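Local atomic coordinates of WbbM protein (Klebsiella pneumoniae, PDB entry 6U4B), a protein that acts as a bifunctional glycosyltransferase and O-antigen polymerase, probably extending a surface polysaccharide by two sugar-transfer activities carried on one chain. Residues A[239-244]-A[252-257]; A[188-193]-A[199-204]; A[416-421]-A[519-524]; A[437-442]-A[502-507]. One frame throughout, in Å; residues are numbered along the deposited sequence.

Contact 1. Residues A[239-244]-A[252-257]; sequences DAISMN and RVIGHI
Met243 and Ile241 reach across to the first turn of the helix that starts at Val253, and the way these side chains point decides which branch each one finds. The methionine makes the closest approach: its CE lies 3.5 Å from CG1 of Val253, the two side chains crossing at a slant. Met243 is extended beyond CG (chi2 175°), a shape that carries the terminal methyl across a gap that remains wide at the backbone. Val253 answers with both of its methyls. With chi1 at 48°, CG1 falls between the backbone N and the carbonyl carbon and meets the methionine, while CG2 is turned toward Ile241.

Ile241 works through CD1 alone. That methyl is 4.4 Å from CG2 of Val253 and 4.2 Å from CD1 of Ile254, so it rests near two successive residues of the helix. The Ile254 side chain leaves the helix at a tangent to the contact, and only its outer carbon comes close. Every one of these interactions is dispersive, and the four residues involved are buried.

The contact folds the start of the loop that leaves helix 220-240 against the first turn of helix 253-272. Ile241 and Val253 also pack on helix 180-193, at Asp182, and Val253 touches Tyr172 of helix 168-173. Ile254 settles against Leu234 and Leu237 of helix 220-240. From outside, Phe543 of a second subunit packs on Met243 and Ile254, which places this helix junction at an interface of the trimer.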
loop_
_atom_site.group_PDB
_atom_site.type_symbol
_atom_site.label_atom_id
_atom_site.label_comp_id
_atom_site.label_asym_id
_atom_site.label_seq_id
_atom_site.Cartn_x
_atom_site.Cartn_y
_atom_site.Cartn_z
ATOM N N ASP A 239 -6.517 31.649 33.354
ATOM C CA ASP A 239 -7.749 32.263 32.873
ATOM C C ASP A 239 -7.683 33.783 32.860
ATOM O O ASP A 239 -8.487 34.416 32.165
ATOM C CB ASP A 239 -8.933 31.820 33.736
ATOM C CG ASP A 239 -9.264 30.348 33.569
ATOM O OD1 ASP A 239 -9.246 29.858 32.421
ATOM O OD2 ASP A 239 -9.542 29.680 34.586
ATOM N N ALA A 240 -6.745 34.379 33.598
ATOM C CA ALA A 240 -6.734 35.817 33.825
ATOM C C ALA A 240 -5.768 36.576 32.926
ATOM O O ALA A 240 -5.862 37.806 32.850
ATOM C CB ALA A 240 -6.396 36.118 35.291
ATOM N N ILE A 241 -4.840 35.892 32.253
ATOM C CA ILE A 241 -3.865 36.561 31.403
ATOM C C ILE A 241 -3.932 35.985 29.998
ATOM O O ILE A 241 -4.438 34.884 29.768
ATOM C CB ILE A 241 -2.421 36.455 31.946
ATOM C CG1 ILE A 241 -1.949 35.002 31.960
ATOM C CG2 ILE A 241 -2.317 37.076 33.329
ATOM C CD1 ILE A 241 -0.510 34.843 32.413
ATOM N N SER A 242 -3.404 36.758 29.053
ATOM C CA SER A 242 -3.263 36.320 27.672
ATOM C C SER A 242 -1.986 36.922 27.114
ATOM O O SER A 242 -1.777 38.133 27.212
ATOM C CB SER A 242 -4.468 36.743 26.824
ATOM O OG SER A 242 -4.444 38.135 26.569
ATOM N N MET A 243 -1.142 36.074 26.536
ATOM C CA MET A 243 0.113 36.544 25.972
ATOM C C MET A 243 -0.138 37.406 24.740
ATOM O O MET A 243 -1.156 37.274 24.056
ATOM C CB MET A 243 1.001 35.360 25.609
ATOM C CG MET A 243 1.291 34.453 26.776
ATOM S SD MET A 243 2.229 33.007 26.274
ATOM C CE MET A 243 3.045 32.612 27.809
ATOM N N ASN A 244 0.813 38.301 24.458
ATOM C CA ASN A 244 0.718 39.234 23.332
ATOM C C ASN A 244 1.972 39.072 22.475
ATOM O O ASN A 244 2.926 39.843 22.607
ATOM C CB ASN A 244 0.551 40.673 23.824
ATOM C CG ASN A 244 0.452 41.667 22.684
ATOM O OD1 ASN A 244 -0.067 41.351 21.613
ATOM N ND2 ASN A 244 0.962 42.874 22.905
ATOM N N ARG A 252 7.933 32.284 29.355
ATOM C CA ARG A 252 8.177 31.750 30.684
ATOM C C ARG A 252 7.503 32.578 31.794
ATOM O O ARG A 252 7.945 32.499 32.948
ATOM C CB ARG A 252 9.686 31.657 30.930
ATOM C CG ARG A 252 10.437 30.878 29.859
ATOM C CD ARG A 252 11.909 31.245 29.845
ATOM N NE ARG A 252 12.599 30.792 31.047
ATOM C CZ ARG A 252 13.623 31.436 31.596
ATOM N NH1 ARG A 252 14.204 30.959 32.690
ATOM N NH2 ARG A 252 14.055 32.567 31.054
ATOM N N VAL A 253 6.449 33.332 31.458
ATOM C CA VAL A 253 5.811 34.233 32.412
ATOM C C VAL A 253 5.344 33.480 33.650
ATOM O O VAL A 253 5.467 33.977 34.777
ATOM C CB VAL A 253 4.650 34.974 31.730
ATOM C CG1 VAL A 253 3.786 34.000 30.969
ATOM C CG2 VAL A 253 3.808 35.732 32.763
ATOM N N ILE A 254 4.821 32.266 33.464
ATOM C CA ILE A 254 4.313 31.488 34.592
ATOM C C ILE A 254 5.439 31.173 35.566
ATOM O O ILE A 254 5.311 31.371 36.780
ATOM C CB ILE A 254 3.628 30.206 34.091
ATOM C CG1 ILE A 254 2.574 30.539 33.034
ATOM C CG2 ILE A 254 2.994 29.452 35.254
ATOM C CD1 ILE A 254 1.368 31.271 33.581
ATOM N N GLY A 255 6.563 30.673 35.046
ATOM C CA GLY A 255 7.693 30.365 35.909
ATOM C C GLY A 255 8.251 31.595 36.598
ATOM O O GLY A 255 8.612 31.548 37.777
ATOM N N HIS A 256 8.328 32.713 35.872
ATOM C CA HIS A 256 8.816 33.953 36.468
ATOM C C HIS A 256 7.899 34.423 37.590
ATOM O O HIS A 256 8.372 34.880 38.638
ATOM C CB HIS A 256 8.947 35.032 35.394
ATOM C CG HIS A 256 9.965 34.716 34.343
ATOM N ND1 HIS A 256 11.145 34.058 34.623
ATOM C CD2 HIS A 256 9.980 34.965 33.012
ATOM C CE1 HIS A 256 11.844 33.920 33.511
ATOM N NE2 HIS A 256 11.159 34.462 32.519
ATOM N N ILE A 257 6.584 34.311 37.394
ATOM C CA ILE A 257 5.639 34.757 38.413
ATOM C C ILE A 257 5.730 33.870 39.649
ATOM O O ILE A 257 5.658 34.351 40.786
ATOM C CB ILE A 257 4.213 34.795 37.830
ATOM C CG1 ILE A 257 4.064 35.993 36.891
ATOM C CG2 ILE A 257 3.173 34.848 38.938
ATOM C CD1 ILE A 257 2.697 36.110 36.244
#

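Contact 2. Residues A[188-193]-A[199-204]; sequences AIVEKL and TAIKTF
Ile201 meets Val190 and Glu191 through a single methyl, CD1, which is received between neighbouring residues of helix 180-193. The purely apolar share comes from Val190: its CG1 is 3.7 Å from CD1 of Ile201, and the two side chains run past one another in opposite senses. CG1 of Val190 stands anti to its own backbone N (chi1 -175°), on the side that faces the other helix.

Glu191 contributes a mixed contact. Its chain bends at chi2 (-84°), folding the carboxylate back over the isoleucine, so that OE2 comes within 3.7 Å of CD1 of Ile201 while CG, 3.9 Å from the same methyl, adds an aliphatic surface. The partly exposed Glu191 thus borders the apolar contact with its carboxylate.

Electrostatics enter only at longer range. OE2 of Glu191 and NZ of Lys202 are 4.8 Å apart, too far for a salt bridge, although their opposite charges may attract weakly.

Ile201 also touches Ile187, and Val190 reaches Ile233 of helix 220-240. Two consecutive helices, 180-193 and 198-206, joined by a short connection and inclined rather than strictly antiparallel, form a helical hairpin that packs, with helices 220-240 and 253-272, in the helical part of the alpha/beta DUF4422 region.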
loop_
_atom_site.group_PDB
_atom_site.type_symbol
_atom_site.label_atom_id
_atom_site.label_comp_id
_atom_site.label_asym_id
_atom_site.label_seq_id
_atom_site.Cartn_x
_atom_site.Cartn_y
_atom_site.Cartn_z
ATOM N N ALA A 188 -3.823 39.837 42.232
ATOM C CA ALA A 188 -5.256 39.918 42.489
ATOM C C ALA A 188 -5.842 38.554 42.824
ATOM O O ALA A 188 -6.769 38.459 43.637
ATOM C CB ALA A 188 -5.974 40.525 41.282
ATOM N N ILE A 189 -5.309 37.490 42.223
ATOM C CA ILE A 189 -5.830 36.152 42.484
ATOM C C ILE A 189 -5.487 35.705 43.899
ATOM O O ILE A 189 -6.328 35.131 44.602
ATOM C CB ILE A 189 -5.299 35.170 41.425
ATOM C CG1 ILE A 189 -5.861 35.532 40.051
ATOM C CG2 ILE A 189 -5.649 33.737 41.793
ATOM C CD1 ILE A 189 -5.228 34.772 38.921
ATOM N N VAL A 190 -4.252 35.957 44.341
ATOM C CA VAL A 190 -3.877 35.639 45.716
ATOM C C VAL A 190 -4.755 36.408 46.693
ATOM O O VAL A 190 -5.192 35.867 47.715
ATOM C CB VAL A 190 -2.386 35.938 45.949
ATOM C CG1 VAL A 190 -1.970 35.501 47.350
ATOM C CG2 VAL A 190 -1.533 35.256 44.894
ATOM N N GLU A 191 -5.032 37.679 46.389
ATOM C CA GLU A 191 -5.880 38.488 47.260
ATOM C C GLU A 191 -7.289 37.916 47.354
ATOM O O GLU A 191 -7.852 37.813 48.450
ATOM C CB GLU A 191 -5.925 39.931 46.754
ATOM C CG GLU A 191 -4.610 40.683 46.860
ATOM C CD GLU A 191 -4.394 41.274 48.232
ATOM O OE1 GLU A 191 -5.222 41.013 49.130
ATOM O OE2 GLU A 191 -3.401 42.008 48.414
ATOM N N LYS A 192 -7.873 37.535 46.218
ATOM C CA LYS A 192 -9.235 37.010 46.224
ATOM C C LYS A 192 -9.296 35.627 46.860
ATOM O O LYS A 192 -10.119 35.377 47.746
ATOM C CB LYS A 192 -9.791 36.962 44.802
ATOM C CG LYS A 192 -11.120 36.229 44.702
ATOM C CD LYS A 192 -11.477 35.876 43.268
ATOM C CE LYS A 192 -11.827 37.110 42.456
ATOM N NZ LYS A 192 -12.254 36.744 41.074
ATOM N N LEU A 193 -8.432 34.713 46.417
ATOM C CA LEU A 193 -8.487 33.338 46.898
ATOM C C LEU A 193 -7.969 33.199 48.321
ATOM O O LEU A 193 -8.491 32.378 49.084
ATOM C CB LEU A 193 -7.696 32.421 45.959
ATOM C CG LEU A 193 -8.261 32.291 44.538
ATOM C CD1 LEU A 193 -7.489 31.251 43.744
ATOM C CD2 LEU A 193 -9.743 31.949 44.585
ATOM N N THR A 199 -1.008 41.138 53.573
ATOM C CA THR A 199 0.149 41.769 54.205
ATOM C C THR A 199 1.453 41.144 53.721
ATOM O O THR A 199 2.459 41.844 53.552
ATOM C CB THR A 199 0.038 41.675 55.729
ATOM O OG1 THR A 199 -1.161 42.332 56.161
ATOM C CG2 THR A 199 1.237 42.342 56.401
ATOM N N ALA A 200 1.455 39.829 53.487
ATOM C CA ALA A 200 2.647 39.180 52.950
ATOM C C ALA A 200 2.937 39.646 51.529
ATOM O O ALA A 200 4.102 39.771 51.132
ATOM C CB ALA A 200 2.484 37.661 52.994
ATOM N N ILE A 201 1.885 39.907 50.747
ATOM C CA ILE A 201 2.071 40.442 49.399
ATOM C C ILE A 201 2.707 41.825 49.461
ATOM O O ILE A 201 3.643 42.134 48.712
ATOM C CB ILE A 201 0.730 40.478 48.645
ATOM C CG1 ILE A 201 0.183 39.062 48.454
ATOM C CG2 ILE A 201 0.888 41.183 47.306
ATOM C CD1 ILE A 201 -1.252 39.028 47.965
ATOM N N LYS A 202 2.200 42.681 50.356
ATOM C CA LYS A 202 2.752 44.025 50.497
ATOM C C LYS A 202 4.201 43.984 50.964
ATOM O O LYS A 202 5.035 44.763 50.489
ATOM C CB LYS A 202 1.918 44.844 51.482
ATOM C CG LYS A 202 0.506 45.154 51.037
ATOM C CD LYS A 202 -0.136 46.131 52.012
ATOM C CE LYS A 202 -1.578 46.418 51.647
ATOM N NZ LYS A 202 -2.439 45.216 51.805
ATOM N N THR A 203 4.511 43.092 51.907
ATOM C CA THR A 203 5.865 43.011 52.445
ATOM C C THR A 203 6.869 42.674 51.350
ATOM O O THR A 203 7.909 43.331 51.219
ATOM C CB THR A 203 5.922 41.968 53.562
ATOM O OG1 THR A 203 5.006 42.326 54.603
ATOM C CG2 THR A 203 7.328 41.879 54.139
ATOM N N PHE A 204 6.565 41.655 50.546
ATOM C CA PHE A 204 7.487 41.246 49.492
ATOM C C PHE A 204 7.600 42.312 48.411
ATOM O O PHE A 204 8.706 42.642 47.968
ATOM C CB PHE A 204 7.040 39.919 48.884
ATOM C CG PHE A 204 7.737 39.590 47.598
ATOM C CD1 PHE A 204 9.079 39.249 47.592
ATOM C CD2 PHE A 204 7.058 39.639 46.393
ATOM C CE1 PHE A 204 9.731 38.951 46.407
ATOM C CE2 PHE A 204 7.702 39.343 45.206
ATOM C CZ PHE A 204 9.039 38.997 45.212
#

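Contact 3. Residues A[416-421]-A[519-524]; sequences GELLDV and TFLPLE
This is an apolar contact between a loop and a strand: residues 416-421, in the connection between strands 409-411 and 428-432, lie against strand 518-521, meeting it at Thr519 and Leu521. Leucine and valine methyls do nearly all the work. Leu418 and Leu521 meet at about a right angle, with CD2 of Leu418 3.8 Å from CD1 and 4.1 Å from CD2 of Leu521. The single methyl of Leu418 therefore faces the fork of the other leucine.

Leu521 CD2 also serves Val421, whose CG2 lies 4.2 Å away. The other branch of Val421, CG1, is anti to the backbone N (chi1 174°) and reaches the methyl CG2 of Thr519 at 4.1 Å, the two side chains sliding past each other in opposite directions. Thr519 thus shows this contact its carbon branch, while its OG1 is held by a hydrogen bond with Asn426.

Both segments belong to the glycosyl transferase family 8 region, in keeping with a GT-A type fold, where a DxD motif at a strand end holds the metal. Here that motif is Asp406 and Asp408, which bind magnesium together with His560. The Leu418 side chain is about 12 Å from that of Asp406, and the Leu521 side chain about 12 Å from that of His560.

Leu418 further packs on Val403 of strand 402-405 and on Trp525. Strand 518-521 pairs in parallel with strand 428-432, and Leu521 covers Ala429 and Val431 there.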
loop_
_atom_site.group_PDB
_atom_site.type_symbol
_atom_site.label_atom_id
_atom_site.label_comp_id
_atom_site.label_asym_id
_atom_site.label_seq_id
_atom_site.Cartn_x
_atom_site.Cartn_y
_atom_site.Cartn_z
ATOM N N GLY A 416 17.164 -10.721 14.780
ATOM C CA GLY A 416 17.286 -11.421 16.047
ATOM C C GLY A 416 18.194 -12.631 16.019
ATOM O O GLY A 416 18.733 -13.007 17.068
ATOM N N GLU A 417 18.370 -13.258 14.855
ATOM C CA GLU A 417 19.228 -14.436 14.807
ATOM C C GLU A 417 20.707 -14.079 14.905
ATOM O O GLU A 417 21.525 -14.957 15.207
ATOM C CB GLU A 417 18.961 -15.261 13.544
ATOM C CG GLU A 417 18.944 -14.483 12.240
ATOM C CD GLU A 417 18.363 -15.295 11.091
ATOM O OE1 GLU A 417 19.146 -15.830 10.275
ATOM O OE2 GLU A 417 17.122 -15.415 11.011
ATOM N N LEU A 418 21.071 -12.815 14.674
ATOM C CA LEU A 418 22.432 -12.382 14.970
ATOM C C LEU A 418 22.722 -12.458 16.463
ATOM O O LEU A 418 23.869 -12.688 16.863
ATOM C CB LEU A 418 22.666 -10.960 14.455
ATOM C CG LEU A 418 22.806 -10.787 12.942
ATOM C CD1 LEU A 418 23.139 -9.346 12.605
ATOM C CD2 LEU A 418 23.864 -11.731 12.387
ATOM N N LEU A 419 21.697 -12.280 17.300
ATOM C CA LEU A 419 21.870 -12.404 18.741
ATOM C C LEU A 419 22.066 -13.847 19.182
ATOM O O LEU A 419 22.574 -14.079 20.284
ATOM C CB LEU A 419 20.669 -11.805 19.475
ATOM C CG LEU A 419 20.525 -10.282 19.485
ATOM C CD1 LEU A 419 19.423 -9.864 20.444
ATOM C CD2 LEU A 419 21.842 -9.626 19.861
ATOM N N ASP A 420 21.670 -14.817 18.360
ATOM C CA ASP A 420 21.815 -16.224 18.705
ATOM C C ASP A 420 23.181 -16.793 18.344
ATOM O O ASP A 420 23.485 -17.925 18.739
ATOM C CB ASP A 420 20.724 -17.056 18.021
ATOM C CG ASP A 420 19.332 -16.694 18.495
ATOM O OD1 ASP A 420 19.192 -16.274 19.663
ATOM O OD2 ASP A 420 18.378 -16.831 17.700
ATOM N N VAL A 421 24.000 -16.051 17.610
ATOM C CA VAL A 421 25.323 -16.553 17.224
ATOM C C VAL A 421 26.206 -16.644 18.464
ATOM O O VAL A 421 26.328 -15.651 19.207
ATOM C CB VAL A 421 25.950 -15.643 16.166
ATOM C CG1 VAL A 421 27.380 -16.075 15.875
ATOM C CG2 VAL A 421 25.118 -15.657 14.893
ATOM N N THR A 519 34.194 -12.717 16.009
ATOM C CA THR A 519 33.454 -13.806 15.385
ATOM C C THR A 519 33.041 -13.362 13.987
ATOM O O THR A 519 32.515 -12.259 13.815
ATOM C CB THR A 519 32.222 -14.180 16.208
ATOM O OG1 THR A 519 32.634 -14.796 17.435
ATOM C CG2 THR A 519 31.331 -15.143 15.437
ATOM N N PHE A 520 33.295 -14.202 12.991
ATOM C CA PHE A 520 33.057 -13.825 11.604
ATOM C C PHE A 520 31.677 -14.299 11.166
ATOM O O PHE A 520 31.379 -15.497 11.213
ATOM C CB PHE A 520 34.157 -14.375 10.699
ATOM C CG PHE A 520 35.496 -13.749 10.957
ATOM C CD1 PHE A 520 35.747 -12.443 10.568
ATOM C CD2 PHE A 520 36.495 -14.453 11.611
ATOM C CE1 PHE A 520 36.973 -11.854 10.811
ATOM C CE2 PHE A 520 37.726 -13.871 11.857
ATOM C CZ PHE A 520 37.966 -12.568 11.456
ATOM N N LEU A 521 30.835 -13.350 10.765
ATOM C CA LEU A 521 29.497 -13.632 10.277
ATOM C C LEU A 521 29.537 -13.966 8.787
ATOM O O LEU A 521 30.388 -13.457 8.050
ATOM C CB LEU A 521 28.583 -12.434 10.511
ATOM C CG LEU A 521 28.353 -12.056 11.973
ATOM C CD1 LEU A 521 27.506 -10.793 12.086
ATOM C CD2 LEU A 521 27.704 -13.212 12.718
ATOM N N PRO A 522 28.635 -14.828 8.321
ATOM C CA PRO A 522 28.618 -15.165 6.894
ATOM C C PRO A 522 28.322 -13.944 6.035
ATOM O O PRO A 522 27.673 -12.989 6.468
ATOM C CB PRO A 522 27.507 -16.218 6.786
ATOM C CG PRO A 522 26.689 -16.058 8.026
ATOM C CD PRO A 522 27.637 -15.589 9.088
ATOM N N LEU A 523 28.817 -13.989 4.796
ATOM C CA LEU A 523 28.748 -12.837 3.904
ATOM C C LEU A 523 27.313 -12.441 3.570
ATOM O O LEU A 523 27.084 -11.310 3.129
ATOM C CB LEU A 523 29.534 -13.139 2.626
ATOM C CG LEU A 523 29.768 -12.026 1.604
ATOM C CD1 LEU A 523 30.333 -10.777 2.260
ATOM C CD2 LEU A 523 30.706 -12.533 0.525
ATOM N N GLU A 524 26.345 -13.340 3.777
ATOM C CA GLU A 524 24.949 -13.017 3.506
ATOM C C GLU A 524 24.439 -11.867 4.367
ATOM O O GLU A 524 23.416 -11.262 4.030
ATOM C CB GLU A 524 24.062 -14.247 3.726
ATOM C CG GLU A 524 24.238 -15.365 2.704
ATOM C CD GLU A 524 25.536 -16.136 2.878
ATOM O OE1 GLU A 524 26.163 -16.485 1.854
ATOM O OE2 GLU A 524 25.926 -16.392 4.036
#

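Contact 4. Residues A[437-442]-A[502-507]; sequences EGFVKF and YWFLDQ
Phe439 spans the gap to Trp503 and Phe504 from a helix whose backbone stays well clear of its partner: the nearest CA atoms, those of Phe439 and Trp503, are 12.3 Å apart. Residues 437-441 are the last turn of helix 434-441, and Phe442 is where the helical backbone ends. Opposite it, Tyr502 to Leu505 form a type I beta turn, and the chain then enters helix 505-513. The turn puts Trp503 and Phe504 next to each other, both directed at Phe439.

The three aromatic side chains close the distance. CZ of Phe504 comes to the edge of the Phe439 ring, near its plane, 3.8 Å from CE2. CH2 of Trp503 lies 4.1 Å from CD2 of Phe439, with the six-membered ring of the tryptophan inclined at 34° to the phenylalanine and the centroids 5.9 Å apart. Trp503 and Phe504 are themselves in close touch, CE2 of Phe504 lying 3.4 Å above the tryptophan ring. CG of Trp503 stands opposite the backbone N (chi1 -171°), which carries the indole toward Phe439.

Both Phe439 and Trp503 rest on Ala455 of helix 455-461. Phe504 lies about 10 Å from the bound magnesium, between side chain and ion. With carbon alone meeting carbon across it, this partly exposed aromatic cluster joins the segments by dispersion, without the directional restraint that polar bonds would add.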
loop_
_atom_site.group_PDB
_atom_site.type_symbol
_atom_site.label_atom_id
_atom_site.label_comp_id
_atom_site.label_asym_id
_atom_site.label_seq_id
_atom_site.Cartn_x
_atom_site.Cartn_y
_atom_site.Cartn_z
ATOM N N GLU A 437 39.818 -6.867 1.427
ATOM C CA GLU A 437 40.538 -8.005 0.866
ATOM C C GLU A 437 41.064 -7.680 -0.526
ATOM O O GLU A 437 42.185 -8.063 -0.881
ATOM C CB GLU A 437 39.630 -9.234 0.831
ATOM C CG GLU A 437 40.329 -10.522 0.411
ATOM C CD GLU A 437 39.377 -11.700 0.341
ATOM O OE1 GLU A 437 39.464 -12.485 -0.629
ATOM O OE2 GLU A 437 38.533 -11.837 1.252
ATOM N N GLY A 438 40.272 -6.960 -1.324
ATOM C CA GLY A 438 40.746 -6.539 -2.632
ATOM C C GLY A 438 41.798 -5.450 -2.553
ATOM O O GLY A 438 42.753 -5.442 -3.332
ATOM N N PHE A 439 41.636 -4.512 -1.613
ATOM C CA PHE A 439 42.634 -3.461 -1.441
ATOM C C PHE A 439 43.998 -4.047 -1.102
ATOM O O PHE A 439 45.026 -3.584 -1.611
ATOM C CB PHE A 439 42.191 -2.481 -0.353
ATOM C CG PHE A 439 41.047 -1.593 -0.759
ATOM C CD1 PHE A 439 40.691 -1.459 -2.091
ATOM C CD2 PHE A 439 40.335 -0.884 0.195
ATOM C CE1 PHE A 439 39.640 -0.639 -2.462
ATOM C CE2 PHE A 439 39.284 -0.064 -0.171
ATOM C CZ PHE A 439 38.937 0.058 -1.502
ATOM N N VAL A 440 44.030 -5.067 -0.243
ATOM C CA VAL A 440 45.299 -5.693 0.115
ATOM C C VAL A 440 45.873 -6.446 -1.078
ATOM O O VAL A 440 47.065 -6.338 -1.388
ATOM C CB VAL A 440 45.119 -6.617 1.332
ATOM C CG1 VAL A 440 46.414 -7.369 1.619
ATOM C CG2 VAL A 440 44.685 -5.817 2.545
ATOM N N LYS A 441 45.029 -7.213 -1.771
ATOM C CA LYS A 441 45.500 -8.021 -2.890
ATOM C C LYS A 441 46.029 -7.162 -4.031
ATOM O O LYS A 441 47.000 -7.543 -4.694
ATOM C CB LYS A 441 44.369 -8.926 -3.381
ATOM C CG LYS A 441 44.747 -9.862 -4.513
ATOM C CD LYS A 441 43.528 -10.635 -4.986
ATOM C CE LYS A 441 43.852 -11.499 -6.190
ATOM N NZ LYS A 441 44.834 -12.573 -5.866
ATOM N N PHE A 442 45.420 -6.002 -4.270
ATOM C CA PHE A 442 45.794 -5.151 -5.391
ATOM C C PHE A 442 46.673 -3.977 -4.984
ATOM O O PHE A 442 46.862 -3.054 -5.784
ATOM C CB PHE A 442 44.541 -4.653 -6.111
ATOM C CG PHE A 442 43.775 -5.743 -6.799
ATOM C CD1 PHE A 442 44.293 -6.358 -7.927
ATOM C CD2 PHE A 442 42.545 -6.158 -6.319
ATOM C CE1 PHE A 442 43.598 -7.364 -8.562
ATOM C CE2 PHE A 442 41.846 -7.165 -6.952
ATOM C CZ PHE A 442 42.374 -7.768 -8.073
ATOM N N TYR A 502 43.133 7.697 11.161
ATOM C CA TYR A 502 43.216 6.420 10.469
ATOM C C TYR A 502 42.528 6.481 9.111
ATOM O O TYR A 502 41.633 7.298 8.873
ATOM C CB TYR A 502 42.603 5.301 11.320
ATOM C CG TYR A 502 43.316 5.105 12.638
ATOM C CD1 TYR A 502 44.424 4.273 12.732
ATOM C CD2 TYR A 502 42.890 5.763 13.785
ATOM C CE1 TYR A 502 45.084 4.097 13.931
ATOM C CE2 TYR A 502 43.542 5.591 14.990
ATOM C CZ TYR A 502 44.638 4.758 15.057
ATOM O OH TYR A 502 45.295 4.586 16.254
ATOM N N TRP A 503 42.960 5.579 8.225
ATOM C CA TRP A 503 42.487 5.578 6.845
ATOM C C TRP A 503 40.967 5.465 6.777
ATOM O O TRP A 503 40.299 6.292 6.146
ATOM C CB TRP A 503 43.152 4.436 6.078
ATOM C CG TRP A 503 42.912 4.458 4.604
ATOM C CD1 TRP A 503 42.491 5.518 3.856
ATOM C CD2 TRP A 503 43.078 3.364 3.692
ATOM N NE1 TRP A 503 42.385 5.154 2.536
ATOM C CE2 TRP A 503 42.740 3.836 2.409
ATOM C CE3 TRP A 503 43.479 2.032 3.838
ATOM C CZ2 TRP A 503 42.792 3.026 1.278
ATOM C CZ3 TRP A 503 43.531 1.229 2.713
ATOM C CH2 TRP A 503 43.188 1.728 1.450
ATOM N N PHE A 504 40.403 4.450 7.429
ATOM C CA PHE A 504 38.960 4.252 7.457
ATOM C C PHE A 504 38.367 4.539 8.833
ATOM O O PHE A 504 37.403 3.891 9.247
ATOM C CB PHE A 504 38.606 2.842 6.991
ATOM C CG PHE A 504 38.690 2.670 5.503
ATOM C CD1 PHE A 504 37.637 3.053 4.688
ATOM C CD2 PHE A 504 39.828 2.147 4.917
ATOM C CE1 PHE A 504 37.713 2.904 3.313
ATOM C CE2 PHE A 504 39.911 1.995 3.545
ATOM C CZ PHE A 504 38.853 2.374 2.743
ATOM N N LEU A 505 38.951 5.497 9.548
ATOM C CA LEU A 505 38.341 6.133 10.726
ATOM C C LEU A 505 38.000 5.058 11.756
ATOM O O LEU A 505 38.865 4.222 12.068
ATOM C CB LEU A 505 37.169 6.985 10.246
ATOM C CG LEU A 505 37.416 7.885 9.034
ATOM C CD1 LEU A 505 36.130 8.582 8.619
ATOM C CD2 LEU A 505 38.514 8.902 9.313
ATOM N N ASP A 506 36.777 5.028 12.296
ATOM C CA ASP A 506 36.447 4.108 13.378
ATOM C C ASP A 506 36.462 2.652 12.936
ATOM O O ASP A 506 36.637 1.766 13.781
ATOM C CB ASP A 506 35.081 4.457 13.971
ATOM C CG ASP A 506 33.964 4.393 12.944
ATOM O OD1 ASP A 506 34.177 4.845 11.798
ATOM O OD2 ASP A 506 32.874 3.889 13.282
ATOM N N GLN A 507 36.270 2.379 11.644
ATOM C CA GLN A 507 36.413 1.005 11.170
ATOM C C GLN A 507 37.833 0.504 11.396
ATOM O O GLN A 507 38.037 -0.643 11.815
ATOM C CB GLN A 507 36.030 0.899 9.692
ATOM C CG GLN A 507 36.038 -0.536 9.165
ATOM C CD GLN A 507 35.473 -0.658 7.760
ATOM O OE1 GLN A 507 34.292 -0.954 7.580
ATOM N NE2 GLN A 507 36.315 -0.436 6.758
#

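Overall arrangement
The four contacts fall into two pairs, one in each half of the bifunctional chain. Contact 2 comes first in sequence and contact 1 follows it within the DUF4422 region; their centres are 17 Å apart, and Ala240 touches Ile189 where helices 180-193 and 220-240 meet. Contacts 3 and 4 lie in the family 8 region on the other side of the chain's centre, 22 Å apart between centres, with contact 4 nested in the loop that contact 3 closes; helix 505-513 leads on to strand 518-521. Between the pairs, centres are 57 to 73 Å apart. Across subunits, Lys441 and Ser242 of neighbouring chains share a weak hydrogen bond, linking the two regions in the trimer.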